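Side-chain contacts in nucleoporin NUP145N (Chaetomium thermophilum, PDB 5HB6), which probably serves as a structural component of the nuclear pore complex and a docking partner for transport factors, here represented by its autoproteolytic domain: residues R14-N17 / R18-Q22; P75-K79 / G80-P84; I109-L112 / K113-P116. The protein carries 1 engineered substitution. One frame throughout, in Å; residues are numbered along the deposited sequence.

In the fold
All three contacts are local and lie in series along the autopeptidase domain. Contacts 1 and 3 are surface features on opposite sides of the chain's centre, their own centres about 39 Å apart, and both sit where a helix meets a loop: contact 1 leads into helix 18-21, contact 3 out of helix 102-113. Contact 2, whose centre is about 13 Å from that of the chain, is partly buried and holds the loop entering strand 85-89. The chemistry follows these places. Arginines meet an anion in contact 1, a buried asparagine serves backbone groups in contact 2, and a lysine-glutamate salt bridge runs along an exposed helix turn in contact 3.

Contact 1 of 3, residues R14-N17 / R18-Q22. With SO4 (sulfate ion), chain D.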
ATOM      1  N   ARG A  14      -9.068  14.992  10.689  1.00 19.26           N
ATOM      2  CA  ARG A  14     -10.178  15.927  10.836  1.00 21.66           C
ATOM      3  C   ARG A  14      -9.806  17.109  11.720  1.00 21.84           C
ATOM      4  O   ARG A  14     -10.358  18.216  11.578  1.00 23.98           O
ATOM      5  CB  ARG A  14     -11.375  15.177  11.415  1.00 22.49           C
ATOM      6  CG  ARG A  14     -12.071  14.305  10.393  1.00 23.98           C
ATOM      7  CD  ARG A  14     -13.000  13.287  11.037  1.00 26.57           C
ATOM      8  NE  ARG A  14     -13.529  12.382  10.024  1.00 28.31           N
ATOM      9  CZ  ARG A  14     -13.793  11.096  10.222  1.00 30.51           C
ATOM     10  NH1 ARG A  14     -13.595  10.534  11.405  1.00 31.42           N
ATOM     11  NH2 ARG A  14     -14.263  10.369   9.223  1.00 31.56           N
ATOM     12  N   ALA A  15      -8.891  16.893  12.652  1.00 20.57           N
ATOM     13  CA  ALA A  15      -8.446  17.950  13.544  1.00 21.36           C
ATOM     14  C   ALA A  15      -7.386  18.855  12.931  1.00 21.39           C
ATOM     15  O   ALA A  15      -7.036  19.870  13.540  1.00 23.68           O
ATOM     16  CB  ALA A  15      -7.925  17.338  14.838  1.00 22.57           C
ATOM     17  N   MET A  16      -6.884  18.531  11.747  1.00 20.13           N
ATOM     18  CA  MET A  16      -5.913  19.382  11.083  1.00 20.78           C
ATOM     19  C   MET A  16      -6.606  20.620  10.528  1.00 23.26           C
ATOM     20  O   MET A  16      -7.800  20.606  10.221  1.00 24.84           O
ATOM     21  CB  MET A  16      -5.260  18.624   9.927  1.00 19.54           C
ATOM     22  CG  MET A  16      -4.395  17.476  10.380  1.00 19.12           C
ATOM     23  SD  MET A  16      -3.720  16.611   8.970  1.00 20.78           S
ATOM     24  CE  MET A  16      -2.813  15.288   9.766  1.00 21.15           C
ATOM     25  N   ASN A  17      -5.827  21.687  10.351  1.00 25.01           N
ATOM     26  CA  ASN A  17      -6.363  22.879   9.707  1.00 28.64           C
ATOM     27  C   ASN A  17      -6.360  22.704   8.190  1.00 29.01           C
ATOM     28  O   ASN A  17      -5.976  21.659   7.651  1.00 28.46           O
ATOM     29  CB  ASN A  17      -5.652  24.149  10.191  1.00 32.02           C
ATOM     30  CG  ASN A  17      -4.172  24.185   9.838  1.00 34.83           C
ATOM     31  OD1 ASN A  17      -3.737  23.658   8.814  1.00 33.88           O
ATOM     32  ND2 ASN A  17      -3.389  24.821  10.696  1.00 37.35           N
ATOM     33  N   ARG A  18      -6.810  23.735   7.480  1.00 30.15           N
ATOM     34  CA  ARG A  18      -7.052  23.605   6.045  1.00 31.71           C
ATOM     35  C   ARG A  18      -5.764  23.474   5.249  1.00 32.63           C
ATOM     36  O   ARG A  18      -5.742  22.783   4.229  1.00 33.97           O
ATOM     37  CB  ARG A  18      -7.839  24.817   5.561  1.00 33.00           C
ATOM     38  CG  ARG A  18      -9.240  24.860   6.097  1.00 34.11           C
ATOM     39  CD  ARG A  18      -9.852  26.205   5.878  1.00 35.95           C
ATOM     40  NE  ARG A  18     -11.299  26.134   6.004  1.00 35.95           N
ATOM     41  CZ  ARG A  18     -12.128  27.080   5.584  1.00 36.18           C
ATOM     42  NH1 ARG A  18     -11.651  28.197   5.029  1.00 35.48           N
ATOM     43  NH2 ARG A  18     -13.437  26.913   5.725  1.00 36.51           N
ATOM     44  N   MET A  19      -4.693  24.135   5.680  1.00 33.75           N
ATOM     45  CA  MET A  19      -3.417  23.972   4.994  1.00 36.23           C
ATOM     46  C   MET A  19      -2.825  22.597   5.257  1.00 34.79           C
ATOM     47  O   MET A  19      -2.232  21.997   4.354  1.00 36.14           O
ATOM     48  CB  MET A  19      -2.455  25.080   5.423  1.00 40.34           C
ATOM     49  CG  MET A  19      -3.009  26.484   5.215  1.00 44.46           C
ATOM     50  SD  MET A  19      -3.648  26.760   3.540  1.00 48.46           S
ATOM     51  CE  MET A  19      -2.148  26.579   2.562  1.00 47.94           C
ATOM     52  N   GLN A  20      -2.991  22.079   6.477  1.00 31.92           N
ATOM     53  CA  GLN A  20      -2.411  20.791   6.847  1.00 29.94           C
ATOM     54  C   GLN A  20      -3.096  19.625   6.132  1.00 26.48           C
ATOM     55  O   GLN A  20      -2.423  18.699   5.669  1.00 25.77           O
ATOM     56  CB  GLN A  20      -2.509  20.610   8.356  1.00 31.94           C
ATOM     57  CG  GLN A  20      -1.584  21.515   9.140  1.00 35.01           C
ATOM     58  CD  GLN A  20      -1.959  21.617  10.614  1.00 37.58           C
ATOM     59  OE1 GLN A  20      -3.100  21.358  11.008  1.00 38.71           O
ATOM     60  NE2 GLN A  20      -0.994  22.003  11.436  1.00 38.64           N
ATOM     61  N   ARG A  21      -4.428  19.649   6.027  1.00 25.31           N
ATOM     62  CA  ARG A  21      -5.135  18.518   5.436  1.00 24.30           C
ATOM     63  C   ARG A  21      -4.854  18.374   3.944  1.00 24.31           C
ATOM     64  O   ARG A  21      -5.061  17.289   3.388  1.00 23.15           O
ATOM     65  CB  ARG A  21      -6.638  18.612   5.720  1.00 25.30           C
ATOM     66  CG  ARG A  21      -7.426  17.396   5.242  1.00 26.62           C
ATOM     67  CD  ARG A  21      -8.826  17.258   5.861  1.00 29.96           C
ATOM     68  NE  ARG A  21      -9.555  16.163   5.211  1.00 32.54           N
ATOM     69  CZ  ARG A  21     -10.676  15.608   5.658  1.00 34.28           C
ATOM     70  NH1 ARG A  21     -11.230  16.019   6.792  1.00 34.58           N
ATOM     71  NH2 ARG A  21     -11.241  14.628   4.965  1.00 34.76           N
ATOM     72  N   GLN A  22      -4.361  19.428   3.294  1.00 25.17           N
ATOM     73  CA  GLN A  22      -3.964  19.372   1.891  1.00 27.12           C
ATOM     74  C   GLN A  22      -2.583  18.766   1.687  1.00 26.69           C
ATOM     75  O   GLN A  22      -2.190  18.562   0.538  1.00 27.69           O
ATOM     76  CB  GLN A  22      -4.019  20.773   1.266  1.00 30.48           C
ATOM     77  CG  GLN A  22      -5.444  21.249   1.074  1.00 35.04           C
ATOM     78  CD  GLN A  22      -5.553  22.600   0.414  1.00 40.53           C
ATOM     79  OE1 GLN A  22      -4.562  23.185  -0.015  1.00 42.95           O
ATOM     80  NE2 GLN A  22      -6.778  23.105   0.329  1.00 42.80           N
TER
HETATM   81  S   SO4 D1102     -14.507  13.237   6.460  1.00 34.39           S
HETATM   82  O1  SO4 D1102     -13.556  13.051   5.361  1.00 33.93           O
HETATM   83  O2  SO4 D1102     -13.912  14.131   7.453  1.00 35.68           O
HETATM   84  O3  SO4 D1102     -14.842  11.930   7.028  1.00 34.64           O
HETATM   85  O4  SO4 D1102     -15.732  13.840   5.946  1.00 34.72           O
HETATM   86  O   HOH W   1     -10.440  18.561   8.409  1.00 41.18           O
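Arg14 and Arg21 share one sulfate ion, probably from the crystallisation liquor, with the Arg14 CG methylene 4.1 Å from Arg21 NH1. The two side chains run side by side in the same direction, but their guanidinium planes are turned 58° apart, and each meets the anion at an edge. Arg14 NE donates to sulfate O2 (3.1 Å) and Arg14 NH2 to O3 (2.8 Å), while Arg21 NH2 reaches O1 at 2.8 Å; Leu50 N adds a backbone donor. Arg21 gets there with CG anti to its backbone N (chi1 -175°) and an extended chain. A salt bridge from Arg14 NH2 to Asp51 and a bond from Arg21 NE to Leu45 O fix the groups, and a water joins Arg14 O to Arg21 NH1.

Beyond the sulfate, Met16 CB packs against Gln20 CB at 3.7 Å. The amides of Asn17 and Gln20 are stacked, and each side-chain oxygen accepts from the other residue's backbone N: Asn17 N gives a nearly straight bond to Gln20 OE1 (2.8 Å, 169°), and Gln20 N donates to Asn17 OD1 (2.9 Å). With Asn17 at the N-cap, these reciprocal bonds form a capping box opening the short, weakly bonded helix 18-21.

Contact 2 of 3, residues P75-K79 / G80-P84; sequences PPMGK and GLNVP
Two linked beta turns, type II from Pro76 to Lys79 and type II' from Lys79 to Asn82, fold the chain back until Gly78 N donates to Asn82 O at 2.8 Å and Asn82 N to Lys79 O at 3.0 Å.

The main side chain is that of Asn82, which is buried. Its chi1 near 180° (-165°) sends the amide away from its own backbone N and back to the residue just before the first turn, where ND2 donates to Pro75 O at 2.8 Å with an N-H...O angle of 158°. This oxygen lies close to the Asn82 amide plane, although the donor is tilted from the Pro75 carbonyl plane. On the other branch, OD1 accepts from Phe137 N. Alongside, Val83 CG1 rests on the Gly78 backbone, 3.8 Å from its carbonyl carbon, and Val83 also touches Phe39 of strand 35-39. The two glycines differ: Gly78, at phi 90°, would bring a CB against the carbonyl O of Met77, whereas a CB on Gly80 would come within 3.2 Å of Pro75 CG.

Replacing Asn82 with a leucine would probably leave both Pro75 O and Phe137 N without their side-chain partner and free the proline end of the loop to shift. One amide, using its N-H and its oxygen in different directions, thus links Pro75, at the start of the two turns, to Phe137 near the end of the modelled chain.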
ATOM      1  N   PRO A  75      -8.336   9.810  -9.974  1.00 31.12           N
ATOM      2  CA  PRO A  75      -7.704  11.095 -10.352  1.00 29.31           C
ATOM      3  C   PRO A  75      -6.425  10.900 -11.142  1.00 30.02           C
ATOM      4  O   PRO A  75      -5.865   9.795 -11.178  1.00 30.51           O
ATOM      5  CB  PRO A  75      -7.403  11.747  -8.995  1.00 30.69           C
ATOM      6  CG  PRO A  75      -7.288  10.625  -8.063  1.00 31.22           C
ATOM      7  CD  PRO A  75      -8.271   9.592  -8.520  1.00 30.81           C
ATOM      8  N   PRO A  76      -5.920  11.959 -11.781  1.00 31.51           N
ATOM      9  CA  PRO A  76      -4.663  11.842 -12.521  1.00 32.63           C
ATOM     10  C   PRO A  76      -3.490  11.549 -11.595  1.00 33.31           C
ATOM     11  O   PRO A  76      -3.545  11.762 -10.384  1.00 33.30           O
ATOM     12  CB  PRO A  76      -4.512  13.219 -13.178  1.00 33.37           C
ATOM     13  CG  PRO A  76      -5.284  14.135 -12.312  1.00 33.60           C
ATOM     14  CD  PRO A  76      -6.456  13.332 -11.821  1.00 32.71           C
ATOM     15  N   MET A  77      -2.409  11.059 -12.200  1.00 34.78           N
ATOM     16  CA  MET A  77      -1.152  10.881 -11.488  1.00 36.36           C
ATOM     17  C   MET A  77      -0.786  12.160 -10.760  1.00 35.30           C
ATOM     18  O   MET A  77      -0.840  13.248 -11.334  1.00 35.75           O
ATOM     19  CB  MET A  77      -0.046  10.584 -12.493  1.00 40.08           C
ATOM     20  CG  MET A  77       0.001   9.169 -12.990  1.00 44.26           C
ATOM     21  SD  MET A  77       1.349   8.952 -14.169  1.00 47.78           S
ATOM     22  CE  MET A  77       2.749   9.653 -13.291  1.00 49.28           C
ATOM     23  N   GLY A  78      -0.382  12.023  -9.503  1.00 34.77           N
ATOM     24  CA  GLY A  78       0.029  13.157  -8.708  1.00 34.67           C
ATOM     25  C   GLY A  78      -1.075  13.833  -7.924  1.00 34.81           C
ATOM     26  O   GLY A  78      -0.778  14.720  -7.119  1.00 36.90           O
ATOM     27  N   LYS A  79      -2.330  13.443  -8.122  1.00 33.55           N
ATOM     28  CA  LYS A  79      -3.452  13.991  -7.376  1.00 32.15           C
ATOM     29  C   LYS A  79      -4.064  12.914  -6.491  1.00 27.88           C
ATOM     30  O   LYS A  79      -3.975  11.715  -6.782  1.00 26.88           O
ATOM     31  CB  LYS A  79      -4.537  14.528  -8.315  1.00 35.53           C
ATOM     32  CG  LYS A  79      -4.095  15.697  -9.196  1.00 40.56           C
ATOM     33  CD  LYS A  79      -3.967  16.990  -8.409  1.00 45.13           C
ATOM     34  CE  LYS A  79      -3.642  18.165  -9.318  1.00 48.80           C
ATOM     35  NZ  LYS A  79      -4.677  18.387 -10.378  1.00 51.02           N
ATOM     36  N   GLY A  80      -4.683  13.358  -5.402  1.00 24.96           N
ATOM     37  CA  GLY A  80      -5.306  12.438  -4.471  1.00 23.43           C
ATOM     38  C   GLY A  80      -4.294  11.436  -3.957  1.00 21.49           C
ATOM     39  O   GLY A  80      -3.166  11.787  -3.595  1.00 22.40           O
ATOM     40  N   LEU A  81      -4.695  10.170  -3.918  1.00 18.92           N
ATOM     41  CA  LEU A  81      -3.820   9.080  -3.522  1.00 17.61           C
ATOM     42  C   LEU A  81      -3.114   8.411  -4.703  1.00 18.31           C
ATOM     43  O   LEU A  81      -2.452   7.385  -4.512  1.00 18.12           O
ATOM     44  CB  LEU A  81      -4.607   8.056  -2.709  1.00 17.20           C
ATOM     45  CG  LEU A  81      -5.196   8.587  -1.414  1.00 17.29           C
ATOM     46  CD1 LEU A  81      -5.903   7.499  -0.681  1.00 18.32           C
ATOM     47  CD2 LEU A  81      -4.118   9.194  -0.534  1.00 18.25           C
ATOM     48  N   ASN A  82      -3.222   8.972  -5.912  1.00 19.22           N
ATOM     49  CA  ASN A  82      -2.593   8.390  -7.099  1.00 21.25           C
ATOM     50  C   ASN A  82      -1.169   8.925  -7.220  1.00 21.11           C
ATOM     51  O   ASN A  82      -0.806   9.669  -8.131  1.00 23.01           O
ATOM     52  CB  ASN A  82      -3.427   8.692  -8.342  1.00 23.28           C
ATOM     53  CG  ASN A  82      -3.027   7.831  -9.534  1.00 26.46           C
ATOM     54  OD1 ASN A  82      -2.227   6.900  -9.396  1.00 28.09           O
ATOM     55  ND2 ASN A  82      -3.602   8.128 -10.709  1.00 27.24           N
ATOM     56  N   VAL A  83      -0.355   8.516  -6.252  1.00 19.48           N
ATOM     57  CA  VAL A  83       0.961   9.100  -6.025  1.00 18.38           C
ATOM     58  C   VAL A  83       1.925   7.983  -5.648  1.00 16.14           C
ATOM     59  O   VAL A  83       1.507   6.850  -5.360  1.00 15.25           O
ATOM     60  CB  VAL A  83       0.918  10.169  -4.917  1.00 19.67           C
ATOM     61  CG1 VAL A  83      -0.055  11.297  -5.272  1.00 21.40           C
ATOM     62  CG2 VAL A  83       0.547   9.549  -3.564  1.00 19.64           C
ATOM     63  N   PRO A  84       3.220   8.271  -5.577  1.00 15.10           N
ATOM     64  CA  PRO A  84       4.180   7.232  -5.187  1.00 14.17           C
ATOM     65  C   PRO A  84       3.869   6.631  -3.809  1.00 12.64           C
ATOM     66  O   PRO A  84       3.484   7.335  -2.866  1.00 13.32           O
ATOM     67  CB  PRO A  84       5.518   7.983  -5.203  1.00 16.45           C
ATOM     68  CG  PRO A  84       5.326   9.035  -6.236  1.00 17.41           C
ATOM     69  CD  PRO A  84       3.909   9.486  -6.049  1.00 15.75           C
TER

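Contact 3 of 3, residues I109-L112 / K113-P116; sequences IERL and KSIP
Lys113 and Glu110 form an i to i+3 salt bridge on the last turn of helix 102-113, where the chain leaves for strand 119-124. The two side chains lie side by side and point the same way. Lys113 is fully extended beyond CG, whereas Glu110 bends at chi2 (-48°), which turns its carboxylate alongside the lysine chain; OE1 meets Lys113 NZ at 3.2 Å through its syn lone pair and lies 3.7 Å from Lys113 CD. Obliquely across the lysine chain, Ile109 CG2 approaches Lys113 CE at 4.0 Å, so the aliphatic part of the lysine has a nonpolar neighbour too.

Leu112 is the buried member. Its side chain leaves the turn for the sheet, against Phe120 and Tyr123 of strand 119-124 and Trp130 of strand 129-134. The backbone bonding shifts here: Lys113 N keeps the i to i-4 bond with Ile109 O (3.1 Å), whereas Ser114 N turns to Arg111 O (3.0 Å), coming from above the carbonyl plane, and bonds only weakly to Glu110 O. A water joins Glu110 O to Ser114 OG. Last, Ile115 N donates to Leu112 O at 3.3 Å, standing 67° out of its carbonyl plane.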
ATOM      1  N   ILE A 109      13.462 -14.551  -4.604  1.00 22.78           N
ATOM      2  CA  ILE A 109      13.766 -13.147  -4.355  1.00 23.66           C
ATOM      3  C   ILE A 109      14.136 -12.447  -5.654  1.00 23.88           C
ATOM      4  O   ILE A 109      13.689 -11.332  -5.926  1.00 22.93           O
ATOM      5  CB  ILE A 109      14.861 -13.017  -3.282  1.00 25.36           C
ATOM      6  CG1 ILE A 109      14.285 -13.432  -1.927  1.00 26.57           C
ATOM      7  CG2 ILE A 109      15.371 -11.578  -3.195  1.00 26.14           C
ATOM      8  CD1 ILE A 109      15.342 -13.791  -0.918  1.00 27.86           C
ATOM      9  N   GLU A 110      14.934 -13.103  -6.492  1.00 24.75           N
ATOM     10  CA  GLU A 110      15.287 -12.507  -7.774  1.00 26.15           C
ATOM     11  C   GLU A 110      14.062 -12.308  -8.665  1.00 23.60           C
ATOM     12  O   GLU A 110      13.948 -11.290  -9.357  1.00 23.90           O
ATOM     13  CB  GLU A 110      16.352 -13.369  -8.450  1.00 30.61           C
ATOM     14  CG  GLU A 110      17.713 -13.351  -7.714  1.00 35.05           C
ATOM     15  CD  GLU A 110      18.180 -11.931  -7.353  1.00 38.48           C
ATOM     16  OE1 GLU A 110      18.195 -11.567  -6.144  1.00 39.60           O
ATOM     17  OE2 GLU A 110      18.514 -11.162  -8.284  1.00 39.71           O
ATOM     18  N   ARG A 111      13.107 -13.231  -8.623  1.00 22.76           N
ATOM     19  CA  ARG A 111      11.908 -13.049  -9.432  1.00 22.02           C
ATOM     20  C   ARG A 111      11.018 -11.939  -8.865  1.00 20.44           C
ATOM     21  O   ARG A 111      10.376 -11.201  -9.628  1.00 21.60           O
ATOM     22  CB  ARG A 111      11.150 -14.366  -9.571  1.00 23.98           C
ATOM     23  CG  ARG A 111      11.935 -15.415 -10.385  1.00 27.40           C
ATOM     24  CD  ARG A 111      12.268 -14.938 -11.803  1.00 30.22           C
ATOM     25  NE  ARG A 111      11.098 -14.883 -12.674  1.00 31.81           N
ATOM     26  CZ  ARG A 111      11.003 -14.143 -13.780  1.00 33.12           C
ATOM     27  NH1 ARG A 111      11.992 -13.340 -14.153  1.00 33.69           N
ATOM     28  NH2 ARG A 111       9.899 -14.201 -14.517  1.00 33.57           N
ATOM     29  N   LEU A 112      10.952 -11.791  -7.536  1.00 19.13           N
ATOM     30  CA  LEU A 112      10.238 -10.643  -6.983  1.00 18.72           C
ATOM     31  C   LEU A 112      10.837  -9.340  -7.488  1.00 20.12           C
ATOM     32  O   LEU A 112      10.108  -8.383  -7.762  1.00 20.72           O
ATOM     33  CB  LEU A 112      10.266 -10.664  -5.463  1.00 17.27           C
ATOM     34  CG  LEU A 112       9.403 -11.720  -4.780  1.00 16.41           C
ATOM     35  CD1 LEU A 112       9.598 -11.601  -3.270  1.00 16.26           C
ATOM     36  CD2 LEU A 112       7.944 -11.593  -5.120  1.00 16.93           C
ATOM     37  N   LYS A 113      12.167  -9.287  -7.629  1.00 21.73           N
ATOM     38  CA  LYS A 113      12.798  -8.063  -8.100  1.00 24.40           C
ATOM     39  C   LYS A 113      12.363  -7.716  -9.514  1.00 26.98           C
ATOM     40  O   LYS A 113      12.379  -6.539  -9.894  1.00 29.02           O
ATOM     41  CB  LYS A 113      14.320  -8.157  -7.987  1.00 26.42           C
ATOM     42  CG  LYS A 113      14.820  -8.178  -6.552  1.00 28.13           C
ATOM     43  CD  LYS A 113      16.327  -8.386  -6.457  1.00 30.69           C
ATOM     44  CE  LYS A 113      16.803  -8.299  -5.020  1.00 33.59           C
ATOM     45  NZ  LYS A 113      18.241  -8.618  -4.897  1.00 36.17           N
ATOM     46  N   SER A 114      11.958  -8.709 -10.302  1.00 27.85           N
ATOM     47  CA  SER A 114      11.612  -8.494 -11.699  1.00 30.14           C
ATOM     48  C   SER A 114      10.115  -8.309 -11.955  1.00 27.61           C
ATOM     49  O   SER A 114       9.712  -8.189 -13.113  1.00 28.50           O
ATOM     50  CB  SER A 114      12.192  -9.641 -12.529  1.00 35.17           C
ATOM     51  OG  SER A 114      13.607  -9.574 -12.496  1.00 38.98           O
ATOM     52  N   ILE A 115       9.277  -8.267 -10.924  1.00 26.05           N
ATOM     53  CA  ILE A 115       7.847  -8.079 -11.147  1.00 24.73           C
ATOM     54  C   ILE A 115       7.604  -6.738 -11.834  1.00 25.32           C
ATOM     55  O   ILE A 115       7.998  -5.673 -11.311  1.00 24.39           O
ATOM     56  CB  ILE A 115       7.049  -8.197  -9.838  1.00 23.92           C
ATOM     57  CG1 ILE A 115       7.205  -9.586  -9.228  1.00 24.49           C
ATOM     58  CG2 ILE A 115       5.563  -7.895 -10.057  1.00 24.78           C
ATOM     59  CD1 ILE A 115       6.679 -10.742 -10.086  1.00 25.37           C
ATOM     60  N   PRO A 116       6.945  -6.737 -12.993  1.00 26.84           N
ATOM     61  CA  PRO A 116       6.745  -5.485 -13.728  1.00 27.45           C
ATOM     62  C   PRO A 116       5.993  -4.440 -12.924  1.00 27.79           C
ATOM     63  O   PRO A 116       5.113  -4.746 -12.119  1.00 27.96           O
ATOM     64  CB  PRO A 116       5.929  -5.925 -14.955  1.00 29.38           C
ATOM     65  CG  PRO A 116       6.279  -7.339 -15.143  1.00 30.87           C
ATOM     66  CD  PRO A 116       6.476  -7.899 -13.768  1.00 29.44           C
TER
HETATM   67  O   HOH W   2      15.948  -9.948 -10.787  1.00 34.13           O